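Local coordinates for protein putative methyltransferase (Porphyromonas gingivalis, PDB 3LL7) that is of unestablished function but is probably a methyltransferase, with ferredoxin-like and THUMP-like regions towards its C-terminus, at residues A[289-295]-A[326-332]; A[286-290]-A[395-399]; A[344-348]-A[400-404]. One frame throughout, in Å; residues are numbered along the deposited sequence.

Contact 1 of 3, residues A[289-295]-A[326-332]; sequences SIDKYVY and YTSEAYE
Strands 293-295 and 326-328 pair edge to edge as antiparallel neighbours in the seven-stranded mixed sheet of the C-terminal part, their short axes 4.6 Å apart. Y293 with S328 and Y295 with Y326 are hydrogen-bonded pairs, V294 with T327 the non-hydrogen-bonded pair between them. The hydroxyl of T327 does much of the polar work: a chi1 of -168° sets OG1 beside the carbonyl carbon, where it gives its proton to Y293 O at 2.7 Å and accepts from D291 N at 2.9 Å. Y293 O also takes S328 N, the two donors arriving from opposite faces of the carbonyl plane. Past the strand ends, the carboxylate of E329 folds back to accept K292 N at OE1, 3.1 Å away and above the carboxylate plane. OE1 also lies 3.6 Å from D291 OD1; D291 OD2 has a long, weak ion pair with R317, which may partly offset this like-charge approach.

On the face that carries Y293, Y295, Y326 and S328, the Y295 ring presents its edge to 326-332, with Y326 O, S328 OG and A330 O near its plane, and its OH accepts from E332 N at 2.9 Å. Y331 CB sits over one face of the Y293 ring, 3.9 Å from the centroid in a CH-pi contact, while the two rings meet obliquely with planes at 50°. K292 CG lies over the rim of the opposite face, and K292 NZ donates to Y293 OH. Strand 337-347 flanks the other edge of strand 293-295, and two helices separate the paired strands in sequence, consistent with a ferredoxin-like domain.

Contact 2 of 3, residues A[286-290]-A[395-399]; sequences YTDSI and TMADG
M396, a selenomethionine, pushes its terminal methyl against the backbone of 287-290: CE comes to 3.4 Å from S289 C, and is close also to the carbonyl oxygens of S289, D288 and T287. Successive bends at chi2 (-56°) and chi3 (-68°) fold the chain back so that CE lies against this backbone, where it reaches I290 CD1 at 4.3 Å. The neighbouring residue supplies the one direct hydrogen bond across the contact, A397 N to T287 O at 3.0 Å, with the donor well above the carbonyl plane. A397 CB then lies against Y286 CB at 3.5 Å, a small apolar patch beside that bond.

The carboxylates of D288 and D398 are stacked, their planes 23° apart, with D288 OD1 3.9 Å from D398 OD2. A salt bridge from D398 to K400 probably offsets this like-charge approach. M396 to G399 form a type I beta turn, closed by G399 N to M396 O. Within 286-290, T287 OG1 donates to S289 O at 2.7 Å, in the carbonyl plane and on a lone pair, holding the bend of this segment together.

The turn joins strands 389-395 and 401-408, whereas 286-290 leads from helix 276-281 into strand 293-297; L319 of strand 317-320 packs against T287, I290 and M396, and V402 of strand 401-408 against M396.

Contact 3 of 3, residues A[344-348]-A[400-404]; sequences EIIPF and KKVLL. With FMT (formic acid), chain J.
Strands 344-347 and 401-404 run antiparallel at 150°, their short axes 4.6 Å apart, and are joined by a reciprocal pair of hydrogen bonds between I346 and L403, each 2.8 Å from N to O. They are adjacent strands, both in the THUMP-like range, of the seven-stranded mixed sheet. A third bond, F348 N to K401 O, carries the pairing beyond the strand end at P347, whose ring nitrogen has no hydrogen to donate. I346 N lies almost on the extension of the L403 C=O bond, whereas F348 N approaches K401 O tilted from its carbonyl plane.

On one face, I345 and L404 lie side by side and point the same way. The side chain of I345 is extended through CG1 (chi1 175°) to CD1, which comes to 3.6 Å from L404 CD2; the same methyl meets V402 CG1 at 4.0 Å as the two chains cross at a slant. The other face carries I346 and L403. There the F348 ring, just past the strand, meets L403 obliquely, CD1 to CD1 at 3.8 Å, and F370 meets that ring edge-to-face.

The end of the K401 side chain leaves the pairing: its chain bends at chi2 and runs out past the strand, where the ammonium is hydrogen-bonded to T395 OG1. A formic acid molecule, probably from the crystallisation liquor and also held by N322 and N369, accepts a weak bond from K401 NZ at its O1, 3.3 Å away.

How the contacts relate
All three contacts belong to the seven-stranded C-terminal sheet or its borders. Contact 1 and contact 3, with centres about 15 Å apart, lie on either side of the pairing between strands 293-297 and 337-347. Contact 2 sits about 12 Å from contact 1 and 10 Å from contact 3, centre to centre. It shares S289 and I290 with contact 1, and I290 spans the set: its CG2 lies 3.9 Å from I345 CD1 and its CD1 4.0 Å from L404 CD1. Contacts 2 and 3 also meet where M396 SE packs 3.8 Å from V402 CG2. The formic acid at contact 3 is probably a crystallisation component, and no substrate site is defined at these contacts.

Contact 1 of 3, residues A[289-295]-A[326-332]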
ATOM      1  N   SER A 289      -6.650 -22.173  26.365  1.00 11.42           N
ATOM      2  CA  SER A 289      -5.842 -23.291  25.885  1.00 11.86           C
ATOM      3  C   SER A 289      -5.652 -23.241  24.371  1.00 11.40           C
ATOM      4  O   SER A 289      -6.476 -22.677  23.627  1.00 10.27           O
ATOM      5  CB  SER A 289      -6.463 -24.634  26.308  1.00 12.57           C
ATOM      6  OG  SER A 289      -7.765 -24.744  25.759  1.00 15.09           O
ATOM      7  N   ILE A 290      -4.544 -23.823  23.925  1.00 10.83           N
ATOM      8  CA  ILE A 290      -4.178 -23.790  22.517  1.00 11.15           C
ATOM      9  C   ILE A 290      -4.693 -25.036  21.837  1.00 10.72           C
ATOM     10  O   ILE A 290      -4.759 -26.101  22.452  1.00 11.46           O
ATOM     11  CB  ILE A 290      -2.614 -23.610  22.347  1.00 11.15           C
ATOM     12  CG1 ILE A 290      -2.236 -22.993  20.980  1.00 11.51           C
ATOM     13  CG2 ILE A 290      -1.876 -24.912  22.568  1.00 11.43           C
ATOM     14  CD1 ILE A 290      -2.740 -21.527  20.774  1.00 12.56           C
ATOM     15  N   ASP A 291      -5.054 -24.910  20.567  1.00 10.30           N
ATOM     16  CA  ASP A 291      -5.483 -26.050  19.778  1.00 11.22           C
ATOM     17  C   ASP A 291      -4.400 -26.399  18.737  1.00 10.41           C
ATOM     18  O   ASP A 291      -3.311 -25.802  18.705  1.00 10.18           O
ATOM     19  CB  ASP A 291      -6.851 -25.780  19.094  1.00 11.61           C
ATOM     20  CG  ASP A 291      -8.041 -25.886  20.037  1.00 17.60           C
ATOM     21  OD1 ASP A 291      -8.069 -26.796  20.875  1.00 20.27           O
ATOM     22  OD2 ASP A 291      -9.013 -25.087  19.886  1.00 23.73           O
ATOM     23  N   LYS A 292      -4.715 -27.350  17.879  1.00  9.34           N
ATOM     24  CA  LYS A 292      -3.750 -27.920  16.940  1.00 10.12           C
ATOM     25  C   LYS A 292      -3.250 -26.914  15.928  1.00  9.82           C
ATOM     26  O   LYS A 292      -2.078 -26.914  15.582  1.00 10.20           O
ATOM     27  CB  LYS A 292      -4.425 -29.052  16.150  1.00 10.68           C
ATOM     28  CG  LYS A 292      -3.472 -29.804  15.227  1.00 13.65           C
ATOM     29  CD  LYS A 292      -4.143 -31.032  14.579  1.00 18.75           C
ATOM     30  CE  LYS A 292      -3.153 -31.734  13.674  1.00 22.30           C
ATOM     31  NZ  LYS A 292      -3.881 -32.366  12.530  1.00 27.22           N
ATOM     32  N   TYR A 293      -4.168 -26.124  15.382  1.00  9.32           N
ATOM     33  CA  TYR A 293      -3.802 -25.106  14.381  1.00  9.04           C
ATOM     34  C   TYR A 293      -3.765 -23.704  14.965  1.00  8.33           C
ATOM     35  O   TYR A 293      -4.591 -23.327  15.820  1.00  7.32           O
ATOM     36  CB  TYR A 293      -4.762 -25.208  13.162  1.00  9.62           C
ATOM     37  CG  TYR A 293      -4.614 -26.546  12.457  1.00 11.66           C
ATOM     38  CD1 TYR A 293      -3.543 -26.774  11.602  1.00 13.53           C
ATOM     39  CD2 TYR A 293      -5.540 -27.595  12.662  1.00 12.10           C
ATOM     40  CE1 TYR A 293      -3.378 -28.021  10.956  1.00 14.91           C
ATOM     41  CE2 TYR A 293      -5.381 -28.854  12.011  1.00 12.70           C
ATOM     42  CZ  TYR A 293      -4.308 -29.037  11.161  1.00 15.73           C
ATOM     43  OH  TYR A 293      -4.123 -30.251  10.515  1.00 16.02           O
ATOM     44  N   VAL A 294      -2.762 -22.943  14.527  1.00  7.35           N
ATOM     45  CA  VAL A 294      -2.593 -21.573  14.960  1.00  7.55           C
ATOM     46  C   VAL A 294      -2.565 -20.640  13.755  1.00  7.88           C
ATOM     47  O   VAL A 294      -1.897 -20.924  12.766  1.00  9.16           O
ATOM     48  CB  VAL A 294      -1.333 -21.421  15.876  1.00  6.73           C
ATOM     49  CG1 VAL A 294      -1.138 -19.988  16.282  1.00  9.05           C
ATOM     50  CG2 VAL A 294      -1.528 -22.270  17.127  1.00  6.47           C
ATOM     51  N   TYR A 295      -3.301 -19.533  13.860  1.00  8.12           N
ATOM     52  CA  TYR A 295      -3.510 -18.630  12.720  1.00  9.16           C
ATOM     53  C   TYR A 295      -3.114 -17.203  13.041  1.00  8.43           C
ATOM     54  O   TYR A 295      -3.558 -16.640  14.046  1.00  9.37           O
ATOM     55  CB  TYR A 295      -4.981 -18.601  12.361  1.00  9.63           C
ATOM     56  CG  TYR A 295      -5.542 -19.979  12.034  1.00 10.57           C
ATOM     57  CD1 TYR A 295      -5.515 -20.467  10.745  1.00 12.43           C
ATOM     58  CD2 TYR A 295      -6.094 -20.797  13.058  1.00  8.78           C
ATOM     59  CE1 TYR A 295      -6.054 -21.749  10.448  1.00 12.08           C
ATOM     60  CE2 TYR A 295      -6.609 -22.041  12.788  1.00 12.40           C
ATOM     61  CZ  TYR A 295      -6.612 -22.516  11.480  1.00 11.28           C
ATOM     62  OH  TYR A 295      -7.132 -23.766  11.213  1.00 14.18           O
ATOM     63  N   TYR A 326      -5.305 -16.721  16.464  1.00  8.75           N
ATOM     64  CA  TYR A 326      -6.454 -17.618  16.523  1.00 10.03           C
ATOM     65  C   TYR A 326      -5.985 -19.047  16.601  1.00  9.62           C
ATOM     66  O   TYR A 326      -4.848 -19.356  16.208  1.00  9.13           O
ATOM     67  CB  TYR A 326      -7.344 -17.436  15.285  1.00  9.74           C
ATOM     68  CG  TYR A 326      -7.696 -16.001  15.065  1.00 11.33           C
ATOM     69  CD1 TYR A 326      -8.820 -15.422  15.682  1.00 13.58           C
ATOM     70  CD2 TYR A 326      -6.877 -15.204  14.277  1.00 12.23           C
ATOM     71  CE1 TYR A 326      -9.134 -14.065  15.473  1.00 13.00           C
ATOM     72  CE2 TYR A 326      -7.169 -13.855  14.067  1.00 14.07           C
ATOM     73  CZ  TYR A 326      -8.282 -13.297  14.667  1.00 13.41           C
ATOM     74  OH  TYR A 326      -8.564 -11.972  14.450  1.00 13.56           O
ATOM     75  N   THR A 327      -6.894 -19.928  17.030  1.00  9.20           N
ATOM     76  CA  THR A 327      -6.582 -21.344  17.095  1.00  8.47           C
ATOM     77  C   THR A 327      -7.845 -22.191  16.836  1.00  9.98           C
ATOM     78  O   THR A 327      -8.967 -21.734  17.073  1.00  9.86           O
ATOM     79  CB  THR A 327      -5.918 -21.716  18.456  1.00  8.98           C
ATOM     80  OG1 THR A 327      -5.371 -23.033  18.365  1.00  8.09           O
ATOM     81  CG2 THR A 327      -6.923 -21.667  19.607  1.00  7.75           C
ATOM     82  N   SER A 328      -7.652 -23.411  16.364  1.00 10.30           N
ATOM     83  CA  SER A 328      -8.779 -24.334  16.161  1.00 12.56           C
ATOM     84  C   SER A 328      -8.253 -25.741  16.044  1.00 12.71           C
ATOM     85  O   SER A 328      -7.087 -25.950  15.710  1.00 12.80           O
ATOM     86  CB  SER A 328      -9.553 -23.957  14.887  1.00 12.93           C
ATOM     87  OG  SER A 328      -8.789 -24.308  13.736  1.00 17.21           O
ATOM     88  N   GLU A 329      -9.114 -26.716  16.325  1.00 13.46           N
ATOM     89  CA  GLU A 329      -8.734 -28.095  16.239  1.00 15.74           C
ATOM     90  C   GLU A 329      -8.776 -28.571  14.782  1.00 16.18           C
ATOM     91  O   GLU A 329      -7.970 -29.399  14.365  1.00 16.01           O
ATOM     92  CB  GLU A 329      -9.639 -28.932  17.167  1.00 15.70           C
ATOM     93  CG  GLU A 329      -9.099 -30.313  17.582  1.00 20.60           C
ATOM     94  CD  GLU A 329      -7.650 -30.364  18.123  1.00 23.99           C
ATOM     95  OE1 GLU A 329      -7.050 -29.338  18.582  1.00 23.74           O
ATOM     96  OE2 GLU A 329      -7.110 -31.498  18.107  1.00 28.43           O
ATOM     97  N   ALA A 330      -9.683 -28.009  13.999  1.00 17.19           N
ATOM     98  CA  ALA A 330      -9.790 -28.381  12.590  1.00 18.57           C
ATOM     99  C   ALA A 330      -9.042 -27.400  11.692  1.00 18.00           C
ATOM    100  O   ALA A 330      -8.933 -26.229  11.985  1.00 17.72           O
ATOM    101  CB  ALA A 330     -11.273 -28.489  12.169  1.00 18.70           C
ATOM    102  N   TYR A 331      -8.506 -27.922  10.597  1.00 18.89           N
ATOM    103  CA  TYR A 331      -7.747 -27.128   9.645  1.00 19.44           C
ATOM    104  C   TYR A 331      -8.652 -26.212   8.816  1.00 19.15           C
ATOM    105  O   TYR A 331      -9.583 -26.673   8.147  1.00 19.39           O
ATOM    106  CB  TYR A 331      -6.916 -28.079   8.760  1.00 20.73           C
ATOM    107  CG  TYR A 331      -6.045 -27.395   7.724  1.00 25.15           C
ATOM    108  CD1 TYR A 331      -5.022 -26.519   8.103  1.00 27.58           C
ATOM    109  CD2 TYR A 331      -6.235 -27.640   6.361  1.00 28.58           C
ATOM    110  CE1 TYR A 331      -4.223 -25.893   7.155  1.00 29.94           C
ATOM    111  CE2 TYR A 331      -5.439 -27.025   5.403  1.00 31.32           C
ATOM    112  CZ  TYR A 331      -4.435 -26.150   5.809  1.00 33.56           C
ATOM    113  OH  TYR A 331      -3.652 -25.533   4.862  1.00 36.96           O
ATOM    114  N   GLU A 332      -8.382 -24.924   8.914  0.50 17.60           N
ATOM    115  CA  GLU A 332      -8.949 -23.959   8.013  0.50 16.45           C
ATOM    116  C   GLU A 332      -7.915 -23.840   6.903  0.50 15.40           C
ATOM    117  O   GLU A 332      -6.766 -23.480   7.167  0.50 15.75           O
ATOM    118  CB  GLU A 332      -9.137 -22.635   8.727  0.50 16.62           C
ATOM    119  CG  GLU A 332      -9.793 -21.589   7.875  0.50 18.12           C
ATOM    120  CD  GLU A 332     -10.845 -22.206   6.968  0.50 19.84           C
ATOM    121  OE1 GLU A 332     -10.733 -22.076   5.726  0.50 19.57           O
ATOM    122  OE2 GLU A 332     -11.768 -22.843   7.506  0.50 20.36           O
TER
HETATM  123  O   HOH W   1     -11.751 -25.489  17.819  1.00 19.27           O

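Contact 2 of 3, residues A[286-290]-A[395-399]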
ATOM      1  N   TYR A 286     -12.928 -16.578  24.146  0.50 10.08           N
ATOM      2  CA  TYR A 286     -11.494 -16.464  24.208  0.50 10.40           C
ATOM      3  C   TYR A 286     -11.031 -17.702  24.925  0.50 10.39           C
ATOM      4  O   TYR A 286     -11.679 -18.184  25.855  0.50 10.89           O
ATOM      5  CB  TYR A 286     -11.076 -15.174  24.916  0.50 10.05           C
ATOM      6  CG  TYR A 286     -11.403 -13.965  24.072  0.50  9.68           C
ATOM      7  CD1 TYR A 286     -10.538 -13.543  23.067  0.50  9.50           C
ATOM      8  CD2 TYR A 286     -12.589 -13.273  24.247  0.50  7.82           C
ATOM      9  CE1 TYR A 286     -10.834 -12.461  22.269  0.50  9.23           C
ATOM     10  CE2 TYR A 286     -12.907 -12.187  23.446  0.50  7.59           C
ATOM     11  CZ  TYR A 286     -12.017 -11.776  22.465  0.50  8.69           C
ATOM     12  OH  TYR A 286     -12.309 -10.707  21.659  0.50  7.37           O
ATOM     13  N   THR A 287      -9.921 -18.245  24.468  1.00  9.91           N
ATOM     14  CA  THR A 287      -9.473 -19.538  24.934  1.00 10.31           C
ATOM     15  C   THR A 287      -8.265 -19.465  25.876  1.00 10.98           C
ATOM     16  O   THR A 287      -7.321 -18.700  25.641  1.00 10.18           O
ATOM     17  CB  THR A 287      -9.227 -20.502  23.743  1.00 10.12           C
ATOM     18  OG1 THR A 287      -8.894 -21.795  24.264  1.00 11.33           O
ATOM     19  CG2 THR A 287      -8.088 -20.001  22.792  1.00  9.33           C
ATOM     20  N   ASP A 288      -8.334 -20.249  26.945  1.00 11.16           N
ATOM     21  CA  ASP A 288      -7.241 -20.387  27.876  1.00 11.71           C
ATOM     22  C   ASP A 288      -6.224 -21.373  27.348  1.00 11.93           C
ATOM     23  O   ASP A 288      -5.077 -21.417  27.831  1.00 11.56           O
ATOM     24  CB  ASP A 288      -7.749 -20.896  29.224  1.00 11.72           C
ATOM     25  CG  ASP A 288      -8.460 -19.835  30.015  1.00 13.92           C
ATOM     26  OD1 ASP A 288      -8.271 -18.657  29.697  1.00 13.04           O
ATOM     27  OD2 ASP A 288      -9.205 -20.171  30.966  1.00 13.97           O
ATOM     28  N   SER A 289      -6.650 -22.173  26.365  1.00 11.42           N
ATOM     29  CA  SER A 289      -5.842 -23.291  25.885  1.00 11.86           C
ATOM     30  C   SER A 289      -5.652 -23.241  24.371  1.00 11.40           C
ATOM     31  O   SER A 289      -6.476 -22.677  23.627  1.00 10.27           O
ATOM     32  CB  SER A 289      -6.463 -24.634  26.308  1.00 12.57           C
ATOM     33  OG  SER A 289      -7.765 -24.744  25.759  1.00 15.09           O
ATOM     34  N   ILE A 290      -4.544 -23.823  23.925  1.00 10.83           N
ATOM     35  CA  ILE A 290      -4.178 -23.790  22.517  1.00 11.15           C
ATOM     36  C   ILE A 290      -4.693 -25.036  21.837  1.00 10.72           C
ATOM     37  O   ILE A 290      -4.759 -26.101  22.452  1.00 11.46           O
ATOM     38  CB  ILE A 290      -2.614 -23.610  22.347  1.00 11.15           C
ATOM     39  CG1 ILE A 290      -2.236 -22.993  20.980  1.00 11.51           C
ATOM     40  CG2 ILE A 290      -1.876 -24.912  22.568  1.00 11.43           C
ATOM     41  CD1 ILE A 290      -2.740 -21.527  20.774  1.00 12.56           C
ATOM     42  N   THR A 395      -0.251 -14.201  24.648  1.00  7.21           N
ATOM     43  CA  THR A 395      -0.979 -14.220  25.913  1.00  7.91           C
ATOM     44  C   THR A 395      -2.308 -14.908  25.693  1.00  7.81           C
ATOM     45  O   THR A 395      -3.054 -14.569  24.736  1.00  8.22           O
ATOM     46  CB  THR A 395      -1.229 -12.794  26.408  1.00  8.26           C
ATOM     47  OG1 THR A 395       0.020 -12.097  26.485  1.00  9.36           O
ATOM     48  CG2 THR A 395      -1.900 -12.804  27.811  1.00  8.73           C
HETATM   49  N   MSE A 396      -2.617 -15.870  26.580  1.00  6.68           N
HETATM   50  CA  MSE A 396      -3.869 -16.620  26.516  1.00  6.60           C
HETATM   51  C   MSE A 396      -4.977 -15.814  27.229  1.00  7.19           C
HETATM   52  O   MSE A 396      -4.693 -14.789  27.845  1.00  7.40           O
HETATM   53  CB  MSE A 396      -3.707 -18.016  27.181  1.00  6.77           C
HETATM   54  CG  MSE A 396      -2.517 -18.819  26.643  1.00  9.32           C
HETATM   55 SE   MSE A 396      -2.590 -19.054  24.718  0.75  8.35          SE
HETATM   56  CE  MSE A 396      -4.120 -20.212  24.582  1.00 10.72           C
ATOM     57  N   ALA A 397      -6.219 -16.302  27.165  1.00  6.61           N
ATOM     58  CA  ALA A 397      -7.375 -15.512  27.574  1.00  7.44           C
ATOM     59  C   ALA A 397      -7.338 -15.136  29.050  1.00  8.29           C
ATOM     60  O   ALA A 397      -7.886 -14.102  29.433  1.00  9.09           O
ATOM     61  CB  ALA A 397      -8.660 -16.272  27.262  1.00  6.88           C
ATOM     62  N   ASP A 398      -6.718 -15.994  29.873  1.00  8.47           N
ATOM     63  CA  ASP A 398      -6.607 -15.729  31.324  1.00  8.92           C
ATOM     64  C   ASP A 398      -5.398 -14.881  31.721  1.00  8.98           C
ATOM     65  O   ASP A 398      -5.099 -14.752  32.909  1.00  9.29           O
ATOM     66  CB  ASP A 398      -6.594 -17.057  32.112  1.00  8.62           C
ATOM     67  CG  ASP A 398      -5.463 -18.008  31.677  1.00  9.52           C
ATOM     68  OD1 ASP A 398      -4.630 -17.682  30.798  1.00  9.75           O
ATOM     69  OD2 ASP A 398      -5.402 -19.126  32.237  1.00 13.81           O
ATOM     70  N   GLY A 399      -4.701 -14.340  30.727  1.00  8.82           N
ATOM     71  CA  GLY A 399      -3.556 -13.457  30.932  1.00  8.03           C
ATOM     72  C   GLY A 399      -2.215 -14.177  31.009  1.00  9.03           C
ATOM     73  O   GLY A 399      -1.177 -13.520  31.186  1.00  9.24           O
TER
HETATM   74  O   HOH W   2      -3.761 -20.418  29.825  1.00 12.42           O

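Contact 3 of 3, residues A[344-348]-A[400-404]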
ATOM      1  N   GLU A 344       4.706 -27.214  20.365  1.00 10.21           N
ATOM      2  CA  GLU A 344       4.827 -27.089  21.839  1.00 12.08           C
ATOM      3  C   GLU A 344       4.233 -25.781  22.334  1.00 12.27           C
ATOM      4  O   GLU A 344       4.279 -24.745  21.640  1.00 13.11           O
ATOM      5  CB  GLU A 344       6.291 -27.142  22.315  1.00 11.59           C
ATOM      6  CG  GLU A 344       7.114 -28.368  21.892  1.00 13.79           C
ATOM      7  CD  GLU A 344       6.632 -29.690  22.514  1.00 17.85           C
ATOM      8  OE1 GLU A 344       6.015 -29.696  23.612  1.00 20.27           O
ATOM      9  OE2 GLU A 344       6.869 -30.742  21.886  1.00 13.94           O
ATOM     10  N   ILE A 345       3.733 -25.812  23.569  1.00 12.44           N
ATOM     11  CA  ILE A 345       3.329 -24.596  24.272  1.00 12.38           C
ATOM     12  C   ILE A 345       4.067 -24.566  25.607  1.00 12.97           C
ATOM     13  O   ILE A 345       4.054 -25.555  26.386  1.00 12.78           O
ATOM     14  CB  ILE A 345       1.776 -24.427  24.428  1.00 13.24           C
ATOM     15  CG1 ILE A 345       1.443 -23.184  25.284  1.00 13.19           C
ATOM     16  CG2 ILE A 345       1.142 -25.700  25.004  1.00 13.99           C
ATOM     17  CD1 ILE A 345      -0.044 -22.662  25.135  1.00 13.40           C
ATOM     18  N   ILE A 346       4.753 -23.454  25.834  1.00 11.51           N
ATOM     19  CA  ILE A 346       5.647 -23.288  26.989  1.00 12.77           C
ATOM     20  C   ILE A 346       5.206 -22.103  27.857  1.00 12.45           C
ATOM     21  O   ILE A 346       5.181 -20.975  27.368  1.00 12.99           O
ATOM     22  CB  ILE A 346       7.086 -23.054  26.490  1.00 12.92           C
ATOM     23  CG1 ILE A 346       7.514 -24.222  25.578  1.00 15.37           C
ATOM     24  CG2 ILE A 346       8.075 -22.881  27.685  1.00 13.67           C
ATOM     25  CD1 ILE A 346       8.811 -23.916  24.819  1.00 18.86           C
ATOM     26  N   PRO A 347       4.862 -22.348  29.141  1.00 13.09           N
ATOM     27  CA  PRO A 347       4.492 -21.235  30.030  1.00 12.69           C
ATOM     28  C   PRO A 347       5.683 -20.322  30.110  1.00 12.40           C
ATOM     29  O   PRO A 347       6.801 -20.809  30.288  1.00 11.94           O
ATOM     30  CB  PRO A 347       4.277 -21.917  31.383  1.00 13.93           C
ATOM     31  CG  PRO A 347       3.825 -23.346  30.994  1.00 15.17           C
ATOM     32  CD  PRO A 347       4.771 -23.650  29.839  1.00 14.07           C
ATOM     33  N   PHE A 348       5.470 -19.021  29.929  1.00 10.85           N
ATOM     34  CA  PHE A 348       6.611 -18.128  29.886  1.00 10.73           C
ATOM     35  C   PHE A 348       7.031 -17.627  31.252  1.00 11.29           C
ATOM     36  O   PHE A 348       6.186 -17.195  32.045  1.00 12.12           O
ATOM     37  CB  PHE A 348       6.331 -16.903  28.999  1.00 10.47           C
ATOM     38  CG  PHE A 348       7.488 -15.942  28.963  1.00 11.53           C
ATOM     39  CD1 PHE A 348       8.685 -16.311  28.338  1.00 11.69           C
ATOM     40  CD2 PHE A 348       7.407 -14.714  29.588  1.00 12.73           C
ATOM     41  CE1 PHE A 348       9.770 -15.461  28.319  1.00 15.26           C
ATOM     42  CE2 PHE A 348       8.499 -13.830  29.567  1.00 14.51           C
ATOM     43  CZ  PHE A 348       9.681 -14.202  28.942  1.00 12.96           C
ATOM     44  N   LYS A 400      -2.207 -15.512  30.923  1.00  9.02           N
ATOM     45  CA  LYS A 400      -0.934 -16.238  31.028  1.00  9.67           C
ATOM     46  C   LYS A 400      -0.105 -16.045  29.763  1.00  9.58           C
ATOM     47  O   LYS A 400      -0.587 -16.233  28.650  1.00  8.85           O
ATOM     48  CB  LYS A 400      -1.132 -17.729  31.286  1.00 10.75           C
ATOM     49  CG  LYS A 400      -1.744 -18.044  32.672  1.00 13.70           C
ATOM     50  CD  LYS A 400      -1.892 -19.564  32.830  1.00 16.46           C
ATOM     51  CE  LYS A 400      -2.311 -19.951  34.229  1.00 17.68           C
ATOM     52  NZ  LYS A 400      -3.673 -19.433  34.512  1.00 20.91           N
ATOM     53  N   LYS A 401       1.160 -15.667  29.959  1.00  8.70           N
ATOM     54  CA  LYS A 401       2.063 -15.482  28.858  1.00  9.19           C
ATOM     55  C   LYS A 401       2.655 -16.824  28.518  1.00  9.25           C
ATOM     56  O   LYS A 401       3.066 -17.592  29.432  1.00  8.66           O
ATOM     57  CB  LYS A 401       3.200 -14.505  29.272  1.00  9.29           C
ATOM     58  CG  LYS A 401       2.739 -13.118  29.828  1.00 11.28           C
ATOM     59  CD  LYS A 401       2.025 -12.245  28.767  1.00 15.37           C
ATOM     60  CE  LYS A 401       1.222 -11.034  29.370  1.00 16.08           C
ATOM     61  NZ  LYS A 401       0.564 -10.122  28.312  1.00 11.27           N
ATOM     62  N   VAL A 402       2.778 -17.078  27.216  1.00  9.56           N
ATOM     63  CA  VAL A 402       3.266 -18.371  26.726  1.00  9.25           C
ATOM     64  C   VAL A 402       4.165 -18.152  25.537  1.00  9.05           C
ATOM     65  O   VAL A 402       4.080 -17.116  24.860  1.00  8.76           O
ATOM     66  CB  VAL A 402       2.080 -19.307  26.291  1.00  8.80           C
ATOM     67  CG1 VAL A 402       1.201 -19.652  27.501  1.00  9.46           C
ATOM     68  CG2 VAL A 402       1.215 -18.671  25.152  1.00  8.53           C
ATOM     69  N   LEU A 403       4.993 -19.158  25.259  1.00  9.22           N
ATOM     70  CA  LEU A 403       5.706 -19.263  23.983  1.00  9.65           C
ATOM     71  C   LEU A 403       5.155 -20.458  23.241  1.00 10.22           C
ATOM     72  O   LEU A 403       4.971 -21.559  23.825  1.00 10.93           O
ATOM     73  CB  LEU A 403       7.238 -19.467  24.213  1.00 10.17           C
ATOM     74  CG  LEU A 403       7.922 -18.184  24.747  1.00 11.53           C
ATOM     75  CD1 LEU A 403       9.318 -18.492  25.302  1.00 12.63           C
ATOM     76  CD2 LEU A 403       8.064 -17.205  23.615  1.00 12.93           C
ATOM     77  N   LEU A 404       4.857 -20.246  21.962  1.00  9.41           N
ATOM     78  CA  LEU A 404       4.427 -21.365  21.101  1.00  9.37           C
ATOM     79  C   LEU A 404       5.531 -21.700  20.132  1.00  9.52           C
ATOM     80  O   LEU A 404       6.093 -20.807  19.479  1.00 10.36           O
ATOM     81  CB  LEU A 404       3.163 -20.992  20.303  1.00  8.48           C
ATOM     82  CG  LEU A 404       2.006 -20.287  21.049  1.00 11.48           C
ATOM     83  CD1 LEU A 404       0.871 -19.978  20.029  1.00 12.85           C
ATOM     84  CD2 LEU A 404       1.496 -21.212  22.180  1.00  9.91           C
TER
HETATM   85  C   FMT J 510      -3.080  -7.885  28.064  1.00 38.69           C
HETATM   86  O1  FMT J 510      -2.470  -8.956  28.028  1.00 38.13           O
HETATM   87  O2  FMT J 510      -3.197  -7.116  27.107  1.00 38.81           O